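Local coordinates for uncharacterized protein (Bacteroides uniformis, PDB 4IYK), which is of unknown function but is thought to bind carbohydrate, and joins a transthyretin-like N-terminal domain to an E-set-like C-terminal domain, at residues D14-G19 and S94-Y99; A70-V75 and D89-S94; N81-E86 and K102-I107; P112-N117 and F199-L204; V120-F125 and T179-L184. All coordinates share one frame; numbering follows the deposited sequence.

Interaction 1 (D14-G19 and S94-Y99). With EDO (1,2-ethanediol), chain I.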
# COMPACT_ATOMS: atom_id res chain seq x y z
N ASP A 14 16.84 24.05 5.46
CA ASP A 14 16.31 25.25 4.83
C ASP A 14 15.17 24.93 3.84
O ASP A 14 14.73 25.81 3.09
CB ASP A 14 17.45 26.01 4.10
CG ASP A 14 18.25 25.21 3.07
OD1 ASP A 14 18.00 23.99 2.93
OD2 ASP A 14 19.14 25.81 2.42
N ALA A 15 14.68 23.67 3.83
CA ALA A 15 13.63 23.30 2.89
C ALA A 15 12.65 22.26 3.45
O ALA A 15 12.89 21.61 4.48
CB ALA A 15 14.25 22.78 1.60
N SER A 16 11.51 22.14 2.76
CA SER A 16 10.46 21.17 3.08
C SER A 16 9.96 20.60 1.76
O SER A 16 10.12 21.26 0.73
CB SER A 16 9.33 21.80 3.89
OG SER A 16 8.84 22.98 3.26
N ILE A 17 9.44 19.37 1.77
CA ILE A 17 8.94 18.74 0.55
C ILE A 17 7.75 17.84 0.90
O ILE A 17 7.71 17.20 1.95
CB ILE A 17 10.06 17.98 -0.23
CG1 ILE A 17 9.56 17.52 -1.62
CG2 ILE A 17 10.68 16.80 0.60
CD1 ILE A 17 10.67 17.46 -2.73
N HIS A 18 6.76 17.83 0.03
CA HIS A 18 5.57 17.00 0.20
C HIS A 18 5.09 16.63 -1.20
O HIS A 18 5.54 17.23 -2.18
CB HIS A 18 4.47 17.72 1.02
CG HIS A 18 4.04 19.01 0.38
ND1 HIS A 18 2.95 19.07 -0.48
CD2 HIS A 18 4.64 20.23 0.41
CE1 HIS A 18 2.91 20.32 -0.91
NE2 HIS A 18 3.91 21.05 -0.41
N GLY A 19 4.22 15.64 -1.28
CA GLY A 19 3.71 15.16 -2.55
C GLY A 19 3.01 13.83 -2.41
O GLY A 19 2.69 13.40 -1.30
N SER A 94 15.22 25.95 -2.00
CA SER A 94 15.09 26.56 -0.68
C SER A 94 13.60 26.86 -0.45
O SER A 94 12.91 27.28 -1.38
CB SER A 94 15.94 27.83 -0.61
OG SER A 94 16.00 28.38 0.70
N GLY A 95 13.10 26.56 0.74
CA GLY A 95 11.69 26.73 1.08
C GLY A 95 10.84 25.50 0.80
O GLY A 95 11.33 24.37 0.89
N ASP A 96 9.56 25.71 0.45
CA ASP A 96 8.65 24.59 0.20
C ASP A 96 8.75 24.07 -1.23
O ASP A 96 8.97 24.83 -2.17
CB ASP A 96 7.19 24.94 0.53
CG ASP A 96 6.28 23.72 0.59
OD1 ASP A 96 6.68 22.70 1.23
OD2 ASP A 96 5.18 23.76 -0.03
N ASN A 97 8.60 22.74 -1.37
CA ASN A 97 8.67 22.00 -2.62
C ASN A 97 7.54 21.00 -2.72
O ASN A 97 7.15 20.40 -1.70
CB ASN A 97 10.01 21.24 -2.73
CG ASN A 97 11.22 22.12 -2.81
OD1 ASN A 97 11.80 22.29 -3.87
ND2 ASN A 97 11.68 22.64 -1.68
N VAL A 98 7.02 20.79 -3.93
CA VAL A 98 5.95 19.81 -4.11
C VAL A 98 6.39 18.89 -5.27
O VAL A 98 7.01 19.37 -6.19
CB VAL A 98 4.54 20.50 -4.30
CG1 VAL A 98 4.50 21.43 -5.51
CG2 VAL A 98 3.42 19.48 -4.35
N TYR A 99 6.19 17.54 -5.15
CA TYR A 99 6.54 16.61 -6.23
C TYR A 99 5.76 15.30 -6.10
O TYR A 99 5.86 14.56 -5.10
CB TYR A 99 8.05 16.32 -6.32
CG TYR A 99 8.47 15.68 -7.63
CD1 TYR A 99 8.39 14.30 -7.82
CD2 TYR A 99 8.97 16.45 -8.68
CE1 TYR A 99 8.78 13.70 -9.02
CE2 TYR A 99 9.37 15.86 -9.89
CZ TYR A 99 9.28 14.48 -10.05
OH TYR A 99 9.66 13.88 -11.22
C1 EDO I . 8.48 9.29 -13.03
O1 EDO I . 7.66 8.21 -13.47
C2 EDO I . 7.84 9.98 -11.79
O2 EDO I . 8.70 10.99 -11.34
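Asp96 reaches across to two side chains of the neighbouring strand, one with each carboxylate oxygen. OD2 turns its syn lone pair to His18 NE2 at 3.0 Å, while OD1 accepts from Ser16 OG at 3.0 Å on its anti side. The two bonds fix the carboxylate nearly coplanar with the imidazole, 10° between planes, though the side chains cross at about a right angle. Backbone bonds include Gly95 N to Asp14 O at 3.0 Å, Ser16 N to Gly95 O at 2.9 Å and Tyr99 N to His18 O at 3.1 Å. They make strand 95-103, loosely bonded here, the parallel edge partner of strand 15-23 in one sheet of the transthyretin-like domain. Asn97, its CG anti to its own carbonyl carbon (chi1 -65°), lets ND2 donate to Ser16 O at 3.2 Å, close to the plane of its own amide; the same nitrogen also donates to Lys93 O. Van der Waals contact comes from Ile17 CD1 against Asn97 CB, and from Val98 CG2, 3.6 Å from His18 CE1.

Interaction 2 (A70-V75 and D89-S94)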
# COMPACT_ATOMS: atom_id res chain seq x y z
N ALA A 70 18.24 22.12 0.95
CA ALA A 70 18.18 22.62 -0.42
C ALA A 70 19.44 22.15 -1.11
O ALA A 70 20.54 22.52 -0.67
CB ALA A 70 18.06 24.14 -0.44
N ALA A 71 19.29 21.23 -2.09
CA ALA A 71 20.37 20.59 -2.84
C ALA A 71 19.81 19.85 -4.06
O ALA A 71 18.60 19.87 -4.28
CB ALA A 71 21.10 19.59 -1.93
N THR A 72 20.69 19.19 -4.83
CA THR A 72 20.33 18.36 -5.99
C THR A 72 20.55 16.90 -5.57
O THR A 72 21.58 16.58 -4.97
CB THR A 72 21.11 18.77 -7.23
OG1 THR A 72 20.83 20.14 -7.49
CG2 THR A 72 20.75 17.94 -8.45
N TYR A 73 19.58 16.02 -5.86
CA TYR A 73 19.60 14.62 -5.45
C TYR A 73 19.38 13.63 -6.58
O TYR A 73 18.83 13.96 -7.63
CB TYR A 73 18.47 14.38 -4.42
CG TYR A 73 18.58 15.15 -3.12
CD1 TYR A 73 18.09 16.45 -3.02
CD2 TYR A 73 19.11 14.56 -1.98
CE1 TYR A 73 18.19 17.17 -1.82
CE2 TYR A 73 19.20 15.26 -0.78
CZ TYR A 73 18.73 16.56 -0.70
OH TYR A 73 18.83 17.26 0.48
N ASP A 74 19.70 12.37 -6.30
CA ASP A 74 19.34 11.21 -7.09
C ASP A 74 18.30 10.47 -6.27
O ASP A 74 18.58 10.15 -5.11
CB ASP A 74 20.55 10.32 -7.40
CG ASP A 74 21.55 10.98 -8.31
OD1 ASP A 74 21.13 11.64 -9.29
OD2 ASP A 74 22.77 10.84 -8.05
N VAL A 75 17.10 10.25 -6.82
CA VAL A 75 16.01 9.56 -6.10
C VAL A 75 15.93 8.13 -6.62
O VAL A 75 16.08 7.90 -7.82
CB VAL A 75 14.64 10.31 -6.20
CG1 VAL A 75 13.52 9.54 -5.51
CG2 VAL A 75 14.74 11.72 -5.65
N ASP A 89 18.91 13.87 -10.91
CA ASP A 89 18.99 15.34 -10.87
C ASP A 89 17.68 15.98 -10.35
O ASP A 89 17.10 16.88 -10.96
CB ASP A 89 19.38 15.93 -12.24
CG ASP A 89 20.62 15.30 -12.86
OD1 ASP A 89 21.53 14.87 -12.11
OD2 ASP A 89 20.68 15.23 -14.10
N PHE A 90 17.26 15.51 -9.18
CA PHE A 90 16.08 15.97 -8.47
C PHE A 90 16.47 17.19 -7.62
O PHE A 90 17.21 17.04 -6.65
CB PHE A 90 15.56 14.80 -7.61
CG PHE A 90 14.24 15.03 -6.91
CD1 PHE A 90 13.04 14.66 -7.52
CD2 PHE A 90 14.19 15.51 -5.60
CE1 PHE A 90 11.82 14.82 -6.85
CE2 PHE A 90 12.97 15.68 -4.94
CZ PHE A 90 11.79 15.34 -5.58
N VAL A 91 16.03 18.39 -8.02
CA VAL A 91 16.39 19.63 -7.32
C VAL A 91 15.39 19.95 -6.20
O VAL A 91 14.18 20.06 -6.43
CB VAL A 91 16.56 20.83 -8.31
CG1 VAL A 91 16.82 22.15 -7.56
CG2 VAL A 91 17.68 20.57 -9.31
N VAL A 92 15.92 20.11 -4.98
CA VAL A 92 15.15 20.54 -3.83
C VAL A 92 15.51 22.02 -3.64
O VAL A 92 16.65 22.34 -3.30
CB VAL A 92 15.37 19.68 -2.56
CG1 VAL A 92 14.79 20.35 -1.31
CG2 VAL A 92 14.78 18.28 -2.73
N LYS A 93 14.57 22.91 -3.94
CA LYS A 93 14.77 24.36 -3.80
C LYS A 93 14.62 24.79 -2.34
O LYS A 93 13.96 24.10 -1.55
CB LYS A 93 13.78 25.14 -4.69
CG LYS A 93 14.12 25.08 -6.17
CD LYS A 93 13.60 26.31 -6.92
CE LYS A 93 14.16 26.40 -8.33
NZ LYS A 93 13.73 27.65 -9.01
N SER A 94 15.22 25.95 -2.00
CA SER A 94 15.09 26.56 -0.68
C SER A 94 13.60 26.86 -0.45
O SER A 94 12.91 27.28 -1.38
CB SER A 94 15.94 27.83 -0.61
OG SER A 94 16.00 28.38 0.70
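Val75 CG2 is the bump that sits on Phe90: the methyl rides over one face of the ring, 3.9 Å from the centroid and displaced toward the rim, a CH-pi contact. With CG anti to the backbone N (chi1 -173°), the Phe90 ring stands up from its strand and offers that face to the valine, whose CG2 also reaches Phe90 CB. Further along the same side of the sheet, Val92 CG2 settles against the Tyr73 ring, 3.7 Å from CE1 and slightly farther from CD1. The Tyr73 hydroxyl is bonded to Phe69 O. Ile17 and Ala15 of strand 15-23 come onto Phe90 and Val92 from the facing sheet. On the other side of the sheet, the Val91 CG2 methyl meets Thr72 OG1 at 3.7 Å, and Thr72 CG2 lies near Asp89 CA. Asp74 and Asp89 bring like charges to 4.3 Å between their OD1 atoms, though Asp74 OD1 is bonded to His45 NE2. Between the two strands, Tyr73 N to Phe90 O and Phe90 N to Tyr73 O, both 2.7 Å, clamp the backbones, and Val92 N meets Ala71 O at 2.8 Å. Asp89 and Phe90 both face Tyr73, a G1 beta bulge in an antiparallel beta hairpin at the edge of a transthyretin-like sandwich.

Interaction 3 (N81-E86 and K102-I107). With EDO (1,2-ethanediol), chain I.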
# COMPACT_ATOMS: atom_id res chain seq x y z
N ASN A 81 5.86 -1.71 -3.88
CA ASN A 81 4.69 -2.35 -4.47
C ASN A 81 4.41 -1.78 -5.88
O ASN A 81 3.31 -1.95 -6.43
CB ASN A 81 3.47 -2.23 -3.55
CG ASN A 81 2.93 -0.84 -3.34
OD1 ASN A 81 3.31 0.13 -4.04
ND2 ASN A 81 1.94 -0.75 -2.44
N PHE A 82 5.42 -1.13 -6.46
CA PHE A 82 5.35 -0.62 -7.81
C PHE A 82 6.69 -0.86 -8.48
O PHE A 82 7.68 -1.09 -7.77
CB PHE A 82 4.91 0.86 -7.87
CG PHE A 82 5.74 1.85 -7.09
CD1 PHE A 82 6.91 2.39 -7.64
CD2 PHE A 82 5.31 2.33 -5.86
CE1 PHE A 82 7.66 3.32 -6.93
CE2 PHE A 82 6.06 3.26 -5.16
CZ PHE A 82 7.22 3.77 -5.70
N TYR A 83 6.71 -0.86 -9.82
CA TYR A 83 7.94 -1.11 -10.58
C TYR A 83 9.02 -0.07 -10.24
O TYR A 83 8.73 1.14 -10.20
CB TYR A 83 7.69 -1.16 -12.10
CG TYR A 83 7.12 -2.50 -12.55
CD1 TYR A 83 5.75 -2.74 -12.54
CD2 TYR A 83 7.96 -3.53 -12.95
CE1 TYR A 83 5.23 -3.96 -12.96
CE2 TYR A 83 7.45 -4.77 -13.35
CZ TYR A 83 6.08 -4.98 -13.31
OH TYR A 83 5.56 -6.19 -13.71
N PRO A 84 10.23 -0.58 -9.90
CA PRO A 84 11.34 0.32 -9.55
C PRO A 84 11.79 1.22 -10.70
O PRO A 84 11.66 0.89 -11.87
CB PRO A 84 12.47 -0.67 -9.18
CG PRO A 84 12.18 -1.88 -9.97
CD PRO A 84 10.67 -1.99 -9.87
N PHE A 85 12.34 2.36 -10.32
CA PHE A 85 12.90 3.37 -11.20
C PHE A 85 13.69 4.37 -10.38
O PHE A 85 13.59 4.41 -9.15
CB PHE A 85 11.81 4.08 -12.05
CG PHE A 85 10.80 4.92 -11.28
CD1 PHE A 85 9.65 4.35 -10.76
CD2 PHE A 85 10.98 6.29 -11.14
CE1 PHE A 85 8.72 5.12 -10.06
CE2 PHE A 85 10.04 7.07 -10.46
CZ PHE A 85 8.92 6.47 -9.92
N GLU A 86 14.42 5.21 -11.10
CA GLU A 86 15.20 6.28 -10.55
C GLU A 86 14.78 7.61 -11.14
O GLU A 86 14.34 7.67 -12.30
CB GLU A 86 16.68 6.05 -10.87
CG GLU A 86 17.52 5.60 -9.71
CD GLU A 86 19.01 5.70 -9.99
OE1 GLU A 86 19.48 5.08 -10.97
OE2 GLU A 86 19.70 6.41 -9.22
N LYS A 102 4.86 9.35 -10.40
CA LYS A 102 3.98 8.52 -11.24
C LYS A 102 4.57 7.12 -11.35
O LYS A 102 5.73 6.96 -11.74
CB LYS A 102 3.80 9.15 -12.64
CG LYS A 102 3.45 10.64 -12.63
CD LYS A 102 1.96 10.92 -12.61
CE LYS A 102 1.64 12.37 -12.92
NZ LYS A 102 1.89 12.72 -14.35
N VAL A 103 3.80 6.10 -10.96
CA VAL A 103 4.32 4.72 -10.86
C VAL A 103 3.37 3.70 -11.52
O VAL A 103 2.22 4.01 -11.83
CB VAL A 103 4.55 4.37 -9.34
CG1 VAL A 103 5.32 5.47 -8.61
CG2 VAL A 103 3.24 4.05 -8.60
N ILE A 104 3.88 2.48 -11.70
CA ILE A 104 3.11 1.35 -12.22
C ILE A 104 3.00 0.38 -11.06
O ILE A 104 4.00 -0.30 -10.78
CB ILE A 104 3.75 0.67 -13.50
CG1 ILE A 104 3.84 1.65 -14.68
CG2 ILE A 104 2.97 -0.62 -13.88
CD1 ILE A 104 4.82 1.20 -15.82
N PRO A 105 1.83 0.31 -10.36
CA PRO A 105 1.69 -0.68 -9.27
C PRO A 105 1.73 -2.09 -9.84
O PRO A 105 1.38 -2.26 -11.02
CB PRO A 105 0.32 -0.36 -8.66
CG PRO A 105 -0.46 0.27 -9.75
CD PRO A 105 0.54 1.00 -10.63
N TYR A 106 2.15 -3.09 -9.06
CA TYR A 106 2.13 -4.46 -9.58
C TYR A 106 0.70 -4.91 -9.79
O TYR A 106 0.38 -5.55 -10.79
CB TYR A 106 2.88 -5.41 -8.63
CG TYR A 106 4.34 -5.03 -8.43
CD1 TYR A 106 5.18 -4.81 -9.52
CD2 TYR A 106 4.88 -4.91 -7.15
CE1 TYR A 106 6.51 -4.45 -9.35
CE2 TYR A 106 6.21 -4.55 -6.96
CZ TYR A 106 7.02 -4.32 -8.07
OH TYR A 106 8.34 -3.96 -7.91
N ILE A 107 -0.18 -4.54 -8.86
CA ILE A 107 -1.60 -4.88 -8.87
C ILE A 107 -2.45 -3.65 -8.51
O ILE A 107 -2.11 -2.93 -7.57
CB ILE A 107 -1.87 -6.05 -7.84
CG1 ILE A 107 -1.16 -7.36 -8.28
CG2 ILE A 107 -3.39 -6.26 -7.59
CD1 ILE A 107 -1.23 -8.46 -7.27
C1 EDO I . 8.48 9.29 -13.03
O1 EDO I . 7.66 8.21 -13.47
C2 EDO I . 7.84 9.98 -11.79
O2 EDO I . 8.70 10.99 -11.34
O HOH W 1 6.73 2.34 -11.50
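Asn81 O is gripped by two donors, Tyr106 N at 3.1 Å and the amide of Asn216 from strand 216-224, so one carbonyl binds both the linker and the second domain. Tyr83 N donates to Ile104 O at 2.9 Å, and between these bonds the backbones of Phe82 and Pro105 bridge. A water extends the link, giving a hydrogen to Tyr83 O at 2.7 Å and accepting from Ile104 N. Val103 packs on the face of Phe82 in a CH-pi contact: CG1 lies 3.6 Å from the ring centroid, 15° off the normal. Phe82 CG lies between its backbone N and carbonyl carbon (chi1 56°), which folds the ring back under the valine. Val103 CG1 also meets the edge of Phe85 at CE1. This is where strand 95-103 leaves the transthyretin-like domain and the chain passes into the E-set-like one. At this junction Tyr106 turns an edge onto the face of Tyr83 in a T-shaped pair, centroids 4.9 Å apart and planes at 71°, with Tyr106 CE1 over the ring centre. One face of Tyr106 lies over the Phe82 backbone, and its OH is 2.9 Å from Phe82 O. Tyr83 OH is bonded to Glu133, and Lys131 makes a cation-pi contact with the ring. An ethanediol, probably from the crystallisation liquor, lies over one Phe85 face and donates from O1 to Lys102 O at 2.9 Å.

Interaction 4 (P112-N117 and F199-L204)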
# COMPACT_ATOMS: atom_id res chain seq x y z
N PRO A 112 -13.37 -2.15 -4.98
CA PRO A 112 -13.35 -2.70 -3.62
C PRO A 112 -14.59 -2.31 -2.83
O PRO A 112 -15.07 -1.18 -2.93
CB PRO A 112 -12.08 -2.08 -3.02
CG PRO A 112 -11.93 -0.80 -3.72
CD PRO A 112 -12.34 -1.09 -5.12
N LYS A 113 -15.14 -3.28 -2.09
CA LYS A 113 -16.31 -3.11 -1.23
C LYS A 113 -16.07 -3.89 0.06
O LYS A 113 -15.74 -5.06 -0.02
CB LYS A 113 -17.55 -3.64 -1.97
CG LYS A 113 -18.87 -2.99 -1.58
CD LYS A 113 -20.00 -3.64 -2.38
CE LYS A 113 -21.38 -3.13 -2.02
NZ LYS A 113 -22.46 -3.91 -2.70
N VAL A 114 -16.18 -3.23 1.24
CA VAL A 114 -16.02 -3.91 2.53
C VAL A 114 -17.27 -3.58 3.36
O VAL A 114 -17.53 -2.40 3.63
CB VAL A 114 -14.71 -3.60 3.30
CG1 VAL A 114 -14.58 -4.48 4.55
CG2 VAL A 114 -13.47 -3.76 2.41
N GLU A 115 -18.05 -4.59 3.73
CA GLU A 115 -19.23 -4.30 4.52
C GLU A 115 -19.54 -5.37 5.55
O GLU A 115 -19.11 -6.53 5.44
CB GLU A 115 -20.47 -4.03 3.63
CG GLU A 115 -20.78 -5.07 2.58
CD GLU A 115 -21.93 -4.70 1.66
OE1 GLU A 115 -22.05 -3.50 1.30
OE2 GLU A 115 -22.70 -5.61 1.27
N LYS A 116 -20.29 -4.93 6.56
CA LYS A 116 -20.78 -5.74 7.66
C LYS A 116 -22.20 -6.18 7.36
O LYS A 116 -23.05 -5.32 7.10
CB LYS A 116 -20.71 -4.93 8.97
CG LYS A 116 -21.20 -5.67 10.22
CD LYS A 116 -21.20 -4.72 11.42
CE LYS A 116 -21.55 -5.41 12.71
NZ LYS A 116 -22.99 -5.75 12.82
N ASN A 117 -22.45 -7.49 7.41
CA ASN A 117 -23.78 -8.06 7.21
C ASN A 117 -23.98 -9.09 8.31
O ASN A 117 -23.37 -10.16 8.28
CB ASN A 117 -23.97 -8.65 5.79
CG ASN A 117 -23.65 -7.70 4.65
OD1 ASN A 117 -22.64 -7.86 3.95
ND2 ASN A 117 -24.51 -6.71 4.43
N PHE A 199 -10.59 -1.67 7.99
CA PHE A 199 -10.40 -2.87 7.16
C PHE A 199 -9.76 -2.45 5.86
O PHE A 199 -10.07 -1.38 5.32
CB PHE A 199 -11.73 -3.61 6.94
CG PHE A 199 -12.36 -4.08 8.23
CD1 PHE A 199 -12.06 -5.33 8.76
CD2 PHE A 199 -13.19 -3.24 8.96
CE1 PHE A 199 -12.59 -5.74 9.99
CE2 PHE A 199 -13.74 -3.65 10.19
CZ PHE A 199 -13.42 -4.89 10.70
N ARG A 200 -8.82 -3.25 5.38
CA ARG A 200 -8.10 -2.91 4.16
C ARG A 200 -7.79 -4.15 3.33
O ARG A 200 -7.11 -5.08 3.79
CB ARG A 200 -6.80 -2.17 4.51
CG ARG A 200 -6.18 -1.36 3.36
CD ARG A 200 -4.83 -0.83 3.82
NE ARG A 200 -4.28 0.21 2.94
CZ ARG A 200 -3.04 0.68 3.03
NH1 ARG A 200 -2.21 0.23 3.95
NH2 ARG A 200 -2.62 1.62 2.19
N ILE A 201 -8.31 -4.17 2.10
CA ILE A 201 -8.02 -5.25 1.16
C ILE A 201 -6.58 -5.07 0.68
O ILE A 201 -6.25 -3.98 0.23
CB ILE A 201 -8.99 -5.22 -0.06
CG1 ILE A 201 -10.44 -5.45 0.36
CG2 ILE A 201 -8.53 -6.24 -1.18
CD1 ILE A 201 -11.48 -4.86 -0.64
N GLY A 202 -5.79 -6.14 0.74
CA GLY A 202 -4.43 -6.18 0.22
C GLY A 202 -4.24 -7.30 -0.80
O GLY A 202 -4.88 -8.35 -0.70
N ALA A 203 -3.35 -7.09 -1.77
CA ALA A 203 -3.02 -8.10 -2.78
C ALA A 203 -1.53 -8.07 -3.01
O ALA A 203 -0.98 -7.02 -3.30
CB ALA A 203 -3.77 -7.85 -4.08
N LEU A 204 -0.89 -9.23 -2.80
CA LEU A 204 0.55 -9.42 -2.94
C LEU A 204 0.86 -10.09 -4.29
O LEU A 204 0.46 -11.23 -4.54
CB LEU A 204 1.13 -10.23 -1.75
CG LEU A 204 2.68 -10.40 -1.74
CD1 LEU A 204 3.39 -9.05 -1.56
CD2 LEU A 204 3.12 -11.41 -0.64
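Ile201 turns CG1 anti to its carbonyl carbon (chi1 -63°) and extends the chain beyond it, so that CD1 is carried across to strand 107-117. The methyl arrives between two residues there, 3.7 Å from Pro112 CB and 3.8 Å from Val114 CG2. Val114 answers with both its branches. CG1, opposite the backbone N (chi1 -173°), goes to Phe199, and CG2 to Ile201; one valine therefore spans two residues of strand 199-204 that project on the same side. The Val114 and Ile201 side chains slide past each other in opposite directions, Val114 CG2 4.0 Å from Ile201 CG1, whereas Val114 and Phe199 meet crosswise, Val114 CG1 touching Phe199 CB at 3.8 Å. The Phe199 ring leads off from this contact toward Leu141 and Ala143 of strand 135-144. No hydrogen bond joins the segments: their axes stay 8.3 Å apart, at 141° between strand directions, because they belong to different sheets of a beta sandwich. This E-set-like, immunoglobulin-type domain packs the sheet of strands 107-117, 120-129 and 178-183 against the one that holds strand 196-206. Each segment is bonded within its own sheet, Lys113 and Glu115 to Thr124 and Thr122, Phe199 and Ile201 to Val221 and Ala218. Ala218 and Val221 also touch the side chains of Pro112 and Val114, while Phe125 comes against Ile201.

Interaction 5 (V120-F125 and T179-L184)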
# COMPACT_ATOMS: atom_id res chain seq x y z
N VAL A 120 -20.71 -10.66 10.25
CA VAL A 120 -19.59 -11.01 9.36
C VAL A 120 -19.18 -9.78 8.57
O VAL A 120 -20.03 -9.06 8.05
CB VAL A 120 -19.92 -12.20 8.41
CG1 VAL A 120 -18.75 -12.51 7.47
CG2 VAL A 120 -20.33 -13.46 9.17
N ILE A 121 -17.86 -9.56 8.46
CA ILE A 121 -17.26 -8.53 7.62
C ILE A 121 -16.91 -9.24 6.31
O ILE A 121 -16.20 -10.24 6.34
CB ILE A 121 -16.03 -7.85 8.28
CG1 ILE A 121 -16.35 -7.32 9.71
CG2 ILE A 121 -15.46 -6.74 7.36
CD1 ILE A 121 -17.35 -6.19 9.81
N THR A 122 -17.45 -8.77 5.16
CA THR A 122 -17.18 -9.36 3.85
C THR A 122 -16.55 -8.33 2.91
O THR A 122 -17.06 -7.23 2.76
CB THR A 122 -18.46 -9.97 3.23
OG1 THR A 122 -18.86 -11.06 4.04
CG2 THR A 122 -18.24 -10.51 1.81
N ALA A 123 -15.46 -8.74 2.23
CA ALA A 123 -14.76 -7.93 1.23
C ALA A 123 -14.96 -8.56 -0.14
O ALA A 123 -14.88 -9.78 -0.27
CB ALA A 123 -13.28 -7.83 1.57
N THR A 124 -15.32 -7.75 -1.14
CA THR A 124 -15.50 -8.18 -2.53
C THR A 124 -14.71 -7.22 -3.40
O THR A 124 -14.65 -6.02 -3.09
CB THR A 124 -16.97 -8.31 -2.95
OG1 THR A 124 -17.63 -7.07 -2.77
CG2 THR A 124 -17.70 -9.43 -2.21
N PHE A 125 -14.06 -7.75 -4.43
CA PHE A 125 -13.16 -6.98 -5.28
C PHE A 125 -12.67 -7.78 -6.48
O PHE A 125 -12.80 -9.01 -6.54
CB PHE A 125 -11.92 -6.47 -4.46
CG PHE A 125 -11.09 -7.56 -3.80
CD1 PHE A 125 -11.48 -8.12 -2.59
CD2 PHE A 125 -9.93 -8.04 -4.41
CE1 PHE A 125 -10.72 -9.14 -1.99
CE2 PHE A 125 -9.16 -9.04 -3.80
CZ PHE A 125 -9.56 -9.58 -2.59
N THR A 179 -13.61 -12.93 -2.87
CA THR A 179 -14.34 -12.69 -1.61
C THR A 179 -13.47 -13.12 -0.44
O THR A 179 -12.91 -14.22 -0.45
CB THR A 179 -15.69 -13.45 -1.61
OG1 THR A 179 -16.47 -13.01 -2.73
CG2 THR A 179 -16.50 -13.23 -0.33
N LEU A 180 -13.35 -12.25 0.58
CA LEU A 180 -12.67 -12.51 1.86
C LEU A 180 -13.65 -12.20 2.98
O LEU A 180 -14.52 -11.35 2.81
CB LEU A 180 -11.33 -11.75 2.01
CG LEU A 180 -10.26 -12.10 0.96
CD1 LEU A 180 -9.19 -11.04 0.92
CD2 LEU A 180 -9.66 -13.52 1.17
N SER A 181 -13.54 -12.92 4.10
CA SER A 181 -14.48 -12.81 5.22
C SER A 181 -13.80 -12.83 6.56
O SER A 181 -12.83 -13.58 6.76
CB SER A 181 -15.45 -14.00 5.20
OG SER A 181 -16.47 -13.85 4.23
N ILE A 182 -14.41 -12.11 7.53
CA ILE A 182 -14.05 -12.13 8.94
C ILE A 182 -15.35 -12.38 9.73
O ILE A 182 -16.29 -11.59 9.62
CB ILE A 182 -13.28 -10.89 9.46
CG1 ILE A 182 -11.96 -10.65 8.66
CG2 ILE A 182 -12.97 -11.05 10.97
CD1 ILE A 182 -11.50 -9.19 8.68
N ASP A 183 -15.40 -13.47 10.51
CA ASP A 183 -16.54 -13.77 11.37
C ASP A 183 -16.29 -13.02 12.67
O ASP A 183 -15.29 -13.28 13.33
CB ASP A 183 -16.70 -15.30 11.59
CG ASP A 183 -17.92 -15.69 12.42
OD1 ASP A 183 -18.03 -15.25 13.58
OD2 ASP A 183 -18.74 -16.46 11.92
N LEU A 184 -17.18 -12.10 13.04
CA LEU A 184 -16.99 -11.29 14.23
C LEU A 184 -17.09 -12.07 15.53
O LEU A 184 -16.36 -11.75 16.46
CB LEU A 184 -17.95 -10.09 14.25
CG LEU A 184 -17.70 -9.10 13.09
CD1 LEU A 184 -18.75 -7.97 13.10
CD2 LEU A 184 -16.25 -8.56 13.15
O HOH W 2 -19.02 -13.72 3.55
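Ile121 starts its path into the sandwich at CB, 4.3 Å from CB of Ile182, its hydrogen-bonded partner on the neighbouring strand. CG1 comes next, anti to the carbonyl carbon (chi1 -52°), and meets Leu184 CD2 at 3.7 Å. At the tip, CD1 lies 4.0 Å from Leu184 CD1, so the leucine that follows the strand lies obliquely across the isoleucine. CG2, the other branch, packs on Val114 of strand 107-117. Farther along the same face, Ala123 stands beside Leu180, whose CD1 meets the edge of the Phe125 ring at CE1, 3.8 Å away. On the opposite face, Thr122 and Ser181 are joined through a water, 2.7 Å from Thr122 OG1 and 2.6 Å from Ser181 OG, while the methyls Thr122 CG2 and Thr179 CG2 touch. Backbone bonds pair the strands: Ile121 and Ile182 each donate an N-H to the other's carbonyl oxygen, as do Ala123 and Leu180, where Ala123 N to Leu180 O is nearly straight (2.8 Å, 177°). The face of Ile121, Ala123, Leu180 and Ile182 is turned to strands 135-144 and 196-206, the other is largely polar with Val120 among its residues, as expected of one sheet of an E-set-like beta sandwich.

How the interactions relate
Interactions 1 and 2 lie in the N-terminal domain, interaction 3 at its junction with the C-terminal one, interactions 4 and 5 in the latter. Interactions 1 and 2, centres 10 Å apart, share Ser94 and meet across the sandwich where Tyr99 and Ile17 pack on Phe90. Interaction 3, about 21 Å from interaction 2 by centres, uses strands 85-92 and 95-103 at their far ends; its last residue, Ile107, already packs on Ala203 of interaction 4. Interactions 4 and 5, centres 7 Å apart, are joined by backbone bonds between strands 107-117 and 120-129. Along the chain, interaction 2 falls between the segments of interaction 1, and 5 between those of 4; the segments of 3 alternate with those of 1 and 2.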